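Udp-n-acetylglucosamine pyrophosphorylase (Trypanosoma brucei, PDB 4BQH) probably catalyses the formation of UDP-N-acetylglucosamine and diphosphate from UTP and N-acetyl-alpha-D-glucosamine 1-phosphate. Local coordinates at residues A[133-138]-A[185-190]; A[152-157]-A[286-291]; A[157-162]-A[172-177]; A[439-442]-A[448-451]. One frame throughout, in Å; residues are numbered along the deposited sequence.

Contact 1: A[133-138]-A[185-190]; sequences KGFFTC and DAETQR
F135 points the far edge of its ring at the backbone of helix 185-194, in the turn carrying E187 and T188. The leading atom is CZ, which stops 3.5 Å from E187 O; the carbonyl carbon E187 C lies in the plane of the ring beyond its rim, so the helix meets the phenyl edge and not a face. Beside it, F135 CE1 comes within 4.1 Å of T188 CA. The ring gets there because CG stands opposite the carbonyl carbon of F135 (chi1 -69°), which carries it out of the short 3-10 turn 133-135 toward the helix. T188 holds its hydroxyl alongside, F135 CE1 to T188 OG1 being 4.3 Å, but that OG1 is bonded to N184 O, just ahead of the helix. The methylenes of E187 lie at the margin, with E187 CG 4.4 Å from F135 CZ. F191, one residue past the segment, stacks with the F135 ring, and F148 of helix 147-166 also packs against it. With no hydrogen bond or salt bridge between the segments, cohesion rests on van der Waals contact, to which the weakly positive C-H rim of the phenyl facing the carbonyl oxygen of E187 probably adds a slight electrostatic attraction.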
loop_
_atom_site.group_PDB
_atom_site.type_symbol
_atom_site.label_atom_id
_atom_site.label_comp_id
_atom_site.label_asym_id
_atom_site.label_seq_id
_atom_site.Cartn_x
_atom_site.Cartn_y
_atom_site.Cartn_z
ATOM N N LYS A 133 -4.754 12.078 1.919
ATOM C CA LYS A 133 -3.705 11.811 2.902
ATOM C C LYS A 133 -2.286 11.986 2.379
ATOM O O LYS A 133 -1.400 12.390 3.137
ATOM C CB LYS A 133 -3.870 10.424 3.554
ATOM C CG LYS A 133 -2.867 10.205 4.690
ATOM C CD LYS A 133 -3.138 8.950 5.491
ATOM C CE LYS A 133 -4.361 9.116 6.397
ATOM N NZ LYS A 133 -4.586 7.855 7.135
ATOM N N GLY A 134 -2.064 11.708 1.090
ATOM C CA GLY A 134 -0.737 11.888 0.503
ATOM C C GLY A 134 -0.225 13.323 0.546
ATOM O O GLY A 134 0.980 13.561 0.442
ATOM N N PHE A 135 -1.137 14.277 0.702
ATOM C CA PHE A 135 -0.754 15.699 0.809
ATOM C C PHE A 135 -0.179 16.009 2.193
ATOM O O PHE A 135 0.492 17.048 2.388
ATOM C CB PHE A 135 -1.977 16.634 0.605
ATOM C CG PHE A 135 -2.551 16.677 -0.794
ATOM C CD1 PHE A 135 -2.581 15.564 -1.623
ATOM C CD2 PHE A 135 -3.159 17.845 -1.249
ATOM C CE1 PHE A 135 -3.158 15.625 -2.877
ATOM C CE2 PHE A 135 -3.725 17.911 -2.512
ATOM C CZ PHE A 135 -3.728 16.799 -3.325
ATOM N N PHE A 136 -0.454 15.140 3.167
ATOM C CA PHE A 136 -0.132 15.422 4.578
ATOM C C PHE A 136 1.363 15.602 4.827
ATOM O O PHE A 136 2.188 14.810 4.335
ATOM C CB PHE A 136 -0.687 14.322 5.493
ATOM C CG PHE A 136 -0.493 14.587 6.963
ATOM C CD1 PHE A 136 -1.358 15.438 7.653
ATOM C CD2 PHE A 136 0.545 13.973 7.667
ATOM C CE1 PHE A 136 -1.172 15.696 9.009
ATOM C CE2 PHE A 136 0.726 14.222 9.024
ATOM C CZ PHE A 136 -0.138 15.082 9.692
ATOM N N THR A 137 1.697 16.636 5.601
ATOM C CA THR A 137 3.086 16.938 5.982
ATOM C C THR A 137 3.235 16.740 7.481
ATOM O O THR A 137 2.562 17.405 8.277
ATOM C CB THR A 137 3.468 18.385 5.569
ATOM O OG1 THR A 137 3.346 18.495 4.148
ATOM C CG2 THR A 137 4.894 18.724 5.967
ATOM N N CYS A 138 4.091 15.807 7.874
ATOM C CA CYS A 138 4.332 15.555 9.294
ATOM C C CYS A 138 5.112 16.690 9.945
ATOM O O CYS A 138 6.145 17.109 9.435
ATOM C CB CYS A 138 5.119 14.263 9.485
ATOM S SG CYS A 138 4.213 12.767 9.084
ATOM N N ASP A 185 -9.377 12.437 -7.485
ATOM C CA ASP A 185 -8.421 12.201 -8.564
ATOM C C ASP A 185 -7.862 13.501 -9.138
ATOM O O ASP A 185 -6.649 13.683 -9.228
ATOM C CB ASP A 185 -9.008 11.301 -9.654
ATOM C CG ASP A 185 -8.017 11.042 -10.776
ATOM O OD1 ASP A 185 -7.894 11.895 -11.681
ATOM O OD2 ASP A 185 -7.321 10.015 -10.746
ATOM N N ALA A 186 -8.764 14.422 -9.480
ATOM C CA ALA A 186 -8.354 15.682 -10.099
ATOM C C ALA A 186 -7.436 16.486 -9.196
ATOM O O ALA A 186 -6.411 16.993 -9.640
ATOM C CB ALA A 186 -9.587 16.494 -10.477
ATOM N N GLU A 187 -7.793 16.607 -7.922
ATOM C CA GLU A 187 -6.978 17.382 -7.005
ATOM C C GLU A 187 -5.624 16.698 -6.783
ATOM O O GLU A 187 -4.611 17.377 -6.623
ATOM C CB GLU A 187 -7.725 17.680 -5.694
ATOM C CG GLU A 187 -7.848 16.520 -4.719
ATOM C CD GLU A 187 -8.698 16.858 -3.501
ATOM O OE1 GLU A 187 -8.417 17.864 -2.823
ATOM O OE2 GLU A 187 -9.653 16.112 -3.226
ATOM N N THR A 188 -5.606 15.364 -6.825
ATOM C CA THR A 188 -4.336 14.628 -6.715
ATOM C C THR A 188 -3.415 14.896 -7.923
ATOM O O THR A 188 -2.228 15.194 -7.762
ATOM C CB THR A 188 -4.558 13.116 -6.494
ATOM O OG1 THR A 188 -5.361 12.920 -5.310
ATOM C CG2 THR A 188 -3.188 12.381 -6.307
ATOM N N GLN A 189 -3.970 14.834 -9.126
ATOM C CA GLN A 189 -3.154 15.102 -10.328
ATOM C C GLN A 189 -2.614 16.520 -10.303
ATOM O O GLN A 189 -1.450 16.739 -10.642
ATOM C CB GLN A 189 -3.964 14.873 -11.587
ATOM C CG GLN A 189 -4.352 13.418 -11.774
ATOM C CD GLN A 189 -4.720 13.110 -13.191
ATOM O OE1 GLN A 189 -3.979 13.430 -14.110
ATOM N NE2 GLN A 189 -5.871 12.503 -13.381
ATOM N N ARG A 190 -3.457 17.467 -9.883
ATOM C CA ARG A 190 -3.041 18.876 -9.741
ATOM C C ARG A 190 -1.863 19.051 -8.786
ATOM O O ARG A 190 -0.905 19.754 -9.084
ATOM C CB ARG A 190 -4.208 19.742 -9.276
ATOM C CG ARG A 190 -5.095 20.238 -10.398
ATOM C CD ARG A 190 -5.859 21.467 -9.909
ATOM N NE ARG A 190 -6.727 22.029 -10.941
ATOM C CZ ARG A 190 -6.354 22.945 -11.834
ATOM N NH1 ARG A 190 -5.109 23.416 -11.850
ATOM N NH2 ARG A 190 -7.231 23.383 -12.724
#

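Contact 2: A[152-157]-A[286-291]; sequences CEKIRR and ANVADP
K154 and V288 bury the most surface here, their side chains crossing at about a right angle where helix 147-166 passes segment 286-291. The K154 side chain runs extended beyond CG, so the methylenes pass over the valine before the ammonium arrives at the backbone. Along the way K154 CB meets V288 CB at 3.9 Å, and K154 CD touches the CG2 methyl of V288 at 3.8 Å. The tip then bonds A286 O: K154 NZ lies 2.8 Å away, in the carbonyl plane and on a lone pair, with a C=O...N angle of 136°. A second, weak bond from NZ to L284 O ties the same amine to the loop just upstream. In this GT-A-type nucleotidyltransferase domain the loop leads from strand 275-280 of the central sheet into helix 291-300, whose N-cap is D290, and the lysine thus joins that connection to a neighbouring helix. On the other branch of V288, CG1 packs against I155 CG1 at 3.6 Å, the two side chains meeting at a slant; the buried I155 in turn rests on L176 of strand 175-180.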
loop_
_atom_site.group_PDB
_atom_site.type_symbol
_atom_site.label_atom_id
_atom_site.label_comp_id
_atom_site.label_asym_id
_atom_site.label_seq_id
_atom_site.Cartn_x
_atom_site.Cartn_y
_atom_site.Cartn_z
ATOM N N CYS A 152 7.979 9.464 -3.572
ATOM C CA CYS A 152 8.622 9.664 -4.872
ATOM C C CYS A 152 10.141 9.770 -4.756
ATOM O O CYS A 152 10.874 9.297 -5.631
ATOM C CB CYS A 152 8.045 10.890 -5.580
ATOM S SG CYS A 152 6.295 10.706 -6.012
ATOM N N GLU A 153 10.615 10.381 -3.675
ATOM C CA GLU A 153 12.038 10.476 -3.456
ATOM C C GLU A 153 12.645 9.117 -3.149
ATOM O O GLU A 153 13.765 8.832 -3.558
ATOM C CB GLU A 153 12.335 11.475 -2.338
ATOM C CG GLU A 153 12.157 12.893 -2.817
ATOM C CD GLU A 153 12.492 13.939 -1.760
ATOM O OE1 GLU A 153 12.900 13.579 -0.640
ATOM O OE2 GLU A 153 12.337 15.135 -2.081
ATOM N N LYS A 154 11.898 8.244 -2.459
ATOM C CA LYS A 154 12.388 6.886 -2.247
ATOM C C LYS A 154 12.546 6.166 -3.594
ATOM O O LYS A 154 13.538 5.480 -3.814
ATOM C CB LYS A 154 11.459 6.100 -1.310
ATOM C CG LYS A 154 11.540 6.576 0.147
ATOM C CD LYS A 154 10.445 5.947 1.020
ATOM C CE LYS A 154 10.645 6.291 2.498
ATOM N NZ LYS A 154 9.525 5.717 3.331
ATOM N N ILE A 155 11.599 6.369 -4.505
ATOM C CA ILE A 155 11.699 5.728 -5.825
ATOM C C ILE A 155 12.933 6.258 -6.536
ATOM O O ILE A 155 13.725 5.479 -7.085
ATOM C CB ILE A 155 10.459 6.010 -6.681
ATOM C CG1 ILE A 155 9.270 5.238 -6.102
ATOM C CG2 ILE A 155 10.707 5.665 -8.163
ATOM C CD1 ILE A 155 7.953 5.515 -6.783
ATOM N N ARG A 156 13.086 7.576 -6.537
ATOM C CA ARG A 156 14.270 8.185 -7.202
ATOM C C ARG A 156 15.585 7.632 -6.659
ATOM O O ARG A 156 16.533 7.352 -7.419
ATOM C CB ARG A 156 14.221 9.713 -7.078
ATOM C CG ARG A 156 13.198 10.340 -8.023
ATOM C CD ARG A 156 12.843 11.757 -7.637
ATOM N NE ARG A 156 14.041 12.589 -7.747
ATOM C CZ ARG A 156 14.209 13.739 -7.114
ATOM N NH1 ARG A 156 13.237 14.246 -6.350
ATOM N NH2 ARG A 156 15.354 14.383 -7.261
ATOM N N ARG A 157 15.680 7.497 -5.345
ATOM C CA ARG A 157 16.891 6.951 -4.740
ATOM C C ARG A 157 17.152 5.480 -5.115
ATOM O O ARG A 157 18.282 5.110 -5.469
ATOM C CB ARG A 157 16.889 7.174 -3.223
ATOM C CG ARG A 157 18.162 6.736 -2.539
ATOM C CD ARG A 157 19.381 7.525 -3.003
ATOM N NE ARG A 157 20.527 6.962 -2.308
ATOM C CZ ARG A 157 21.730 6.787 -2.822
ATOM N NH1 ARG A 157 21.990 7.136 -4.079
ATOM N NH2 ARG A 157 22.672 6.259 -2.055
ATOM N N ALA A 286 7.437 3.259 4.798
ATOM C CA ALA A 286 7.268 2.304 3.699
ATOM C C ALA A 286 8.591 2.087 2.968
ATOM O O ALA A 286 9.284 3.052 2.610
ATOM C CB ALA A 286 6.212 2.796 2.730
ATOM N N ASN A 287 8.963 0.814 2.816
ATOM C CA ASN A 287 10.186 0.480 2.135
ATOM C C ASN A 287 9.823 0.343 0.653
ATOM O O ASN A 287 9.519 -0.746 0.147
ATOM C CB ASN A 287 10.789 -0.784 2.727
ATOM C CG ASN A 287 12.192 -1.045 2.236
ATOM O OD1 ASN A 287 12.667 -0.382 1.318
ATOM N ND2 ASN A 287 12.857 -2.003 2.843
ATOM N N VAL A 288 9.844 1.487 -0.025
ATOM C CA VAL A 288 9.321 1.629 -1.391
ATOM C C VAL A 288 10.317 1.074 -2.417
ATOM O O VAL A 288 11.499 1.432 -2.399
ATOM C CB VAL A 288 9.020 3.113 -1.693
ATOM C CG1 VAL A 288 8.548 3.295 -3.125
ATOM C CG2 VAL A 288 7.988 3.638 -0.712
ATOM N N ALA A 289 9.822 0.221 -3.322
ATOM C CA ALA A 289 10.676 -0.516 -4.272
ATOM C C ALA A 289 11.797 -1.269 -3.545
ATOM O O ALA A 289 12.975 -1.139 -3.861
ATOM C CB ALA A 289 11.215 0.412 -5.368
ATOM N N ASP A 290 11.419 -2.040 -2.529
ATOM C CA ASP A 290 12.376 -2.744 -1.680
ATOM C C ASP A 290 13.046 -3.855 -2.492
ATOM O O ASP A 290 12.375 -4.817 -2.850
ATOM C CB ASP A 290 11.595 -3.368 -0.506
ATOM C CG ASP A 290 12.443 -4.205 0.410
ATOM O OD1 ASP A 290 13.645 -4.402 0.179
ATOM O OD2 ASP A 290 11.876 -4.678 1.430
ATOM N N PRO A 291 14.363 -3.726 -2.783
ATOM C CA PRO A 291 15.033 -4.727 -3.614
ATOM C C PRO A 291 15.157 -6.104 -2.941
ATOM O O PRO A 291 15.242 -7.110 -3.645
ATOM C CB PRO A 291 16.421 -4.104 -3.858
ATOM C CG PRO A 291 16.670 -3.295 -2.597
ATOM C CD PRO A 291 15.309 -2.682 -2.323
#

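Contact 3: A[157-162]-A[172-177]; sequences RRQEIA and ARVQLL
Q159 reaches from helix 147-166 to the chain entering strand 175-180, and its amide makes the one hydrogen bond between the two segments. V174 N donates to Q159 OE1 at 2.9 Å, nearly straight at 167°, with the donor tilted 15° from the carbonyl plane. The side chain runs extended beyond CG, which brings the amide up to the backbone. Q204 NE2 also bonds OE1, so this buried oxygen is gripped by two donors.

One close polar pair at the same amide is not a bond. R173 crosses Q159 at about a right angle, its guanidinium plane 25° from the amide plane, and R173 NH1 lies 3.2 Å from Q159 NE2, donor beside donor. That NH1 is instead turned to its own segment, bonding A172 O at 2.8 Å, while R173 NE pairs with E201.

Van der Waals contact makes up the remainder. The CG methylene of Q159 sits 3.2 Å from A172 O, A172 CB lies 3.5 Å from Q159 O, and one helical turn on A162 CB meets A172 CB at 4.1 Å, an apolar pair of methyls.

Strand 175-180 pairs in parallel with 114-119, and helix 147-166 lies between them in sequence: the beta-alpha-beta crossover of a Rossmann-like GT-A fold, fastened here where the helix gives way to its strand.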
loop_
_atom_site.group_PDB
_atom_site.type_symbol
_atom_site.label_atom_id
_atom_site.label_comp_id
_atom_site.label_asym_id
_atom_site.label_seq_id
_atom_site.Cartn_x
_atom_site.Cartn_y
_atom_site.Cartn_z
ATOM N N ARG A 157 15.680 7.497 -5.345
ATOM C CA ARG A 157 16.891 6.951 -4.740
ATOM C C ARG A 157 17.152 5.480 -5.115
ATOM O O ARG A 157 18.282 5.110 -5.469
ATOM C CB ARG A 157 16.889 7.174 -3.223
ATOM C CG ARG A 157 18.162 6.736 -2.539
ATOM C CD ARG A 157 19.381 7.525 -3.003
ATOM N NE ARG A 157 20.527 6.962 -2.308
ATOM C CZ ARG A 157 21.730 6.787 -2.822
ATOM N NH1 ARG A 157 21.990 7.136 -4.079
ATOM N NH2 ARG A 157 22.672 6.259 -2.055
ATOM N N ARG A 158 16.112 4.651 -5.042
ATOM C CA ARG A 158 16.230 3.242 -5.431
ATOM C C ARG A 158 16.662 3.131 -6.932
ATOM O O ARG A 158 17.472 2.273 -7.304
ATOM C CB ARG A 158 14.921 2.482 -5.169
ATOM C CG ARG A 158 14.618 2.203 -3.678
ATOM C CD ARG A 158 15.570 1.202 -3.014
ATOM N NE ARG A 158 15.115 0.925 -1.644
ATOM C CZ ARG A 158 15.822 0.303 -0.710
ATOM N NH1 ARG A 158 17.051 -0.104 -0.958
ATOM N NH2 ARG A 158 15.282 0.064 0.492
ATOM N N GLN A 159 16.107 3.991 -7.775
ATOM C CA GLN A 159 16.444 4.012 -9.220
ATOM C C GLN A 159 17.912 4.365 -9.401
ATOM O O GLN A 159 18.636 3.732 -10.186
ATOM C CB GLN A 159 15.574 5.043 -9.962
ATOM C CG GLN A 159 14.145 4.566 -10.242
ATOM C CD GLN A 159 13.272 5.638 -10.870
ATOM O OE1 GLN A 159 12.152 5.367 -11.308
ATOM N NE2 GLN A 159 13.799 6.869 -10.957
ATOM N N GLU A 160 18.354 5.371 -8.656
ATOM C CA GLU A 160 19.764 5.810 -8.685
ATOM C C GLU A 160 20.725 4.709 -8.240
ATOM O O GLU A 160 21.775 4.517 -8.877
ATOM C CB GLU A 160 19.906 7.082 -7.830
ATOM C CG GLU A 160 21.290 7.706 -7.795
ATOM C CD GLU A 160 21.371 8.871 -6.818
ATOM O OE1 GLU A 160 20.426 9.077 -6.008
ATOM O OE2 GLU A 160 22.384 9.597 -6.874
ATOM N N ILE A 161 20.388 3.975 -7.171
ATOM C CA ILE A 161 21.245 2.866 -6.721
ATOM C C ILE A 161 21.289 1.738 -7.765
ATOM O O ILE A 161 22.371 1.221 -8.071
ATOM C CB ILE A 161 20.829 2.312 -5.324
ATOM C CG1 ILE A 161 20.962 3.403 -4.236
ATOM C CG2 ILE A 161 21.696 1.117 -4.942
ATOM C CD1 ILE A 161 20.261 3.041 -2.933
ATOM N N ALA A 162 20.127 1.382 -8.330
ATOM C CA ALA A 162 20.068 0.359 -9.376
ATOM C C ALA A 162 21.030 0.721 -10.533
ATOM O O ALA A 162 21.776 -0.150 -11.022
ATOM C CB ALA A 162 18.633 0.196 -9.886
ATOM N N ALA A 172 16.903 3.638 -14.935
ATOM C CA ALA A 172 16.120 2.663 -14.150
ATOM C C ALA A 172 14.812 3.367 -13.861
ATOM O O ALA A 172 14.826 4.492 -13.368
ATOM C CB ALA A 172 16.823 2.339 -12.838
ATOM N N ARG A 173 13.687 2.732 -14.178
ATOM C CA ARG A 173 12.393 3.393 -13.990
ATOM C C ARG A 173 11.390 2.472 -13.297
ATOM O O ARG A 173 11.025 1.422 -13.816
ATOM C CB ARG A 173 11.801 3.911 -15.330
ATOM C CG ARG A 173 12.549 5.113 -15.919
ATOM C CD ARG A 173 12.595 6.268 -14.920
ATOM N NE ARG A 173 13.350 7.437 -15.388
ATOM C CZ ARG A 173 14.512 7.858 -14.886
ATOM N NH1 ARG A 173 15.114 7.209 -13.897
ATOM N NH2 ARG A 173 15.083 8.942 -15.391
ATOM N N VAL A 174 10.953 2.894 -12.123
ATOM C CA VAL A 174 9.856 2.212 -11.429
ATOM C C VAL A 174 8.552 2.938 -11.850
ATOM O O VAL A 174 8.445 4.162 -11.667
ATOM C CB VAL A 174 10.034 2.334 -9.900
ATOM C CG1 VAL A 174 8.785 1.811 -9.166
ATOM C CG2 VAL A 174 11.294 1.607 -9.449
ATOM N N GLN A 175 7.574 2.220 -12.410
ATOM C CA GLN A 175 6.284 2.864 -12.759
ATOM C C GLN A 175 5.518 3.117 -11.473
ATOM O O GLN A 175 5.383 2.198 -10.663
ATOM C CB GLN A 175 5.459 1.980 -13.686
ATOM C CG GLN A 175 6.178 1.643 -14.999
ATOM C CD GLN A 175 6.431 2.873 -15.844
ATOM O OE1 GLN A 175 5.574 3.752 -15.957
ATOM N NE2 GLN A 175 7.630 2.958 -16.428
ATOM N N LEU A 176 5.052 4.354 -11.287
ATOM C CA LEU A 176 4.303 4.727 -10.102
ATOM C C LEU A 176 2.827 4.751 -10.482
ATOM O O LEU A 176 2.411 5.460 -11.416
ATOM C CB LEU A 176 4.747 6.111 -9.587
ATOM C CG LEU A 176 3.988 6.600 -8.345
ATOM C CD1 LEU A 176 4.132 5.624 -7.181
ATOM C CD2 LEU A 176 4.460 7.973 -7.918
ATOM N N LEU A 177 2.039 3.965 -9.755
ATOM C CA LEU A 177 0.602 3.860 -10.001
ATOM C C LEU A 177 -0.078 4.472 -8.794
ATOM O O LEU A 177 0.091 3.970 -7.672
ATOM C CB LEU A 177 0.216 2.378 -10.126
ATOM C CG LEU A 177 1.149 1.441 -10.899
ATOM C CD1 LEU A 177 0.541 0.039 -10.909
ATOM C CD2 LEU A 177 1.359 1.985 -12.306
#

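Contact 4: A[439-442]-A[448-451]; sequences NADG and PADA
The N-terminal first turn of helix 448-471 is met here by the preceding loop 439-442, whose D441 accepts a backbone N-H from that turn. A449 N donates to D441 OD1 at 2.9 Å with an angle of 155°, and D441 OD1 accepts on its syn lone pair, the side of the other carboxylate oxygen. A chi1 of -88° swings the carboxylate toward the helix start. A negative group at this end of a helix probably interacts favourably with the helix dipole. T447, just ahead of the helix, uses its OG1 to take D450 N, so the loop carboxylate and the threonine hydroxyl serve different N-H groups of the same turn. P448, which as first helical residue brings no N-H, fills the angle between loop and helix with its ring: P448 CD is 3.3 Å from N439 O and equally 3.3 Å from D441 OD1. The side chains of D441 and P448 meet at a slant. The ring of P448 also packs against F136 of the loop after strand 129-130 and V437 of its own preceding loop, while D441 and A449 lie exposed at the surface. Beside the accepting oxygen sits the methyl of A449, its CB 3.3 Å from D441 OD1.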
loop_
_atom_site.group_PDB
_atom_site.type_symbol
_atom_site.label_atom_id
_atom_site.label_comp_id
_atom_site.label_asym_id
_atom_site.label_seq_id
_atom_site.Cartn_x
_atom_site.Cartn_y
_atom_site.Cartn_z
ATOM N N ASN A 439 -4.180 8.567 12.953
ATOM C CA ASN A 439 -4.960 9.294 13.994
ATOM C C ASN A 439 -4.326 10.600 14.343
ATOM O O ASN A 439 -3.109 10.696 14.364
ATOM C CB ASN A 439 -5.047 8.445 15.262
ATOM C CG ASN A 439 -5.698 7.108 15.021
ATOM O OD1 ASN A 439 -5.217 6.079 15.489
ATOM N ND2 ASN A 439 -6.802 7.111 14.299
ATOM N N ALA A 440 -5.139 11.611 14.650
ATOM C CA ALA A 440 -4.593 12.938 14.943
ATOM C C ALA A 440 -3.658 12.887 16.145
ATOM O O ALA A 440 -3.866 12.090 17.059
ATOM C CB ALA A 440 -5.716 13.941 15.177
ATOM N N ASP A 441 -2.623 13.732 16.137
ATOM C CA ASP A 441 -1.669 13.786 17.254
ATOM C C ASP A 441 -2.458 13.934 18.559
ATOM O O ASP A 441 -3.461 14.633 18.608
ATOM C CB ASP A 441 -0.656 14.939 17.093
ATOM C CG ASP A 441 0.591 14.541 16.282
ATOM O OD1 ASP A 441 1.058 13.388 16.382
ATOM O OD2 ASP A 441 1.117 15.403 15.550
ATOM N N GLY A 442 -2.018 13.244 19.600
ATOM C CA GLY A 442 -2.748 13.244 20.859
ATOM C C GLY A 442 -3.581 11.997 21.058
ATOM O O GLY A 442 -4.046 11.738 22.162
ATOM N N PRO A 448 0.960 10.884 13.757
ATOM C CA PRO A 448 2.151 11.377 13.059
ATOM C C PRO A 448 3.369 11.371 13.971
ATOM O O PRO A 448 4.423 10.946 13.557
ATOM C CB PRO A 448 1.751 12.807 12.643
ATOM C CG PRO A 448 0.265 12.734 12.514
ATOM C CD PRO A 448 -0.149 11.853 13.660
ATOM N N ALA A 449 3.219 11.803 15.232
ATOM C CA ALA A 449 4.365 11.810 16.123
ATOM C C ALA A 449 4.931 10.427 16.373
ATOM O O ALA A 449 6.140 10.285 16.546
ATOM C CB ALA A 449 4.003 12.486 17.451
ATOM N N ASP A 450 4.055 9.411 16.454
ATOM C CA ASP A 450 4.494 8.045 16.654
ATOM C C ASP A 450 5.309 7.588 15.448
ATOM O O ASP A 450 6.347 6.962 15.621
ATOM C CB ASP A 450 3.316 7.074 16.900
ATOM C CG ASP A 450 2.603 7.308 18.250
ATOM O OD1 ASP A 450 3.245 7.685 19.262
ATOM O OD2 ASP A 450 1.364 7.121 18.296
ATOM N N ALA A 451 4.850 7.920 14.234
ATOM C CA ALA A 451 5.578 7.517 13.023
ATOM C C ALA A 451 6.918 8.248 12.917
ATOM O O ALA A 451 7.922 7.624 12.609
ATOM C CB ALA A 451 4.742 7.773 11.770
#

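Contacts 2 and 3 are buried, share helix 147-166 and have centres about 7 Å apart; R158 joins them through a probable hydrogen bond to N287 and packing on P291. Contact 1 is partly buried and contact 4 lies at the surface, yet the two touch where F136 packs on P448, although their centres are about 19 Å apart. The chemistry shifts accordingly. In the buried pair, one long polar side chain from the helix reaches a backbone group, a lysine giving to a carbonyl and a glutamine taking from an N-H. Contact 1 has no bond between its segments and rests on an aromatic edge against a helix backbone, whereas contact 4 sets a carboxylate at a helix start.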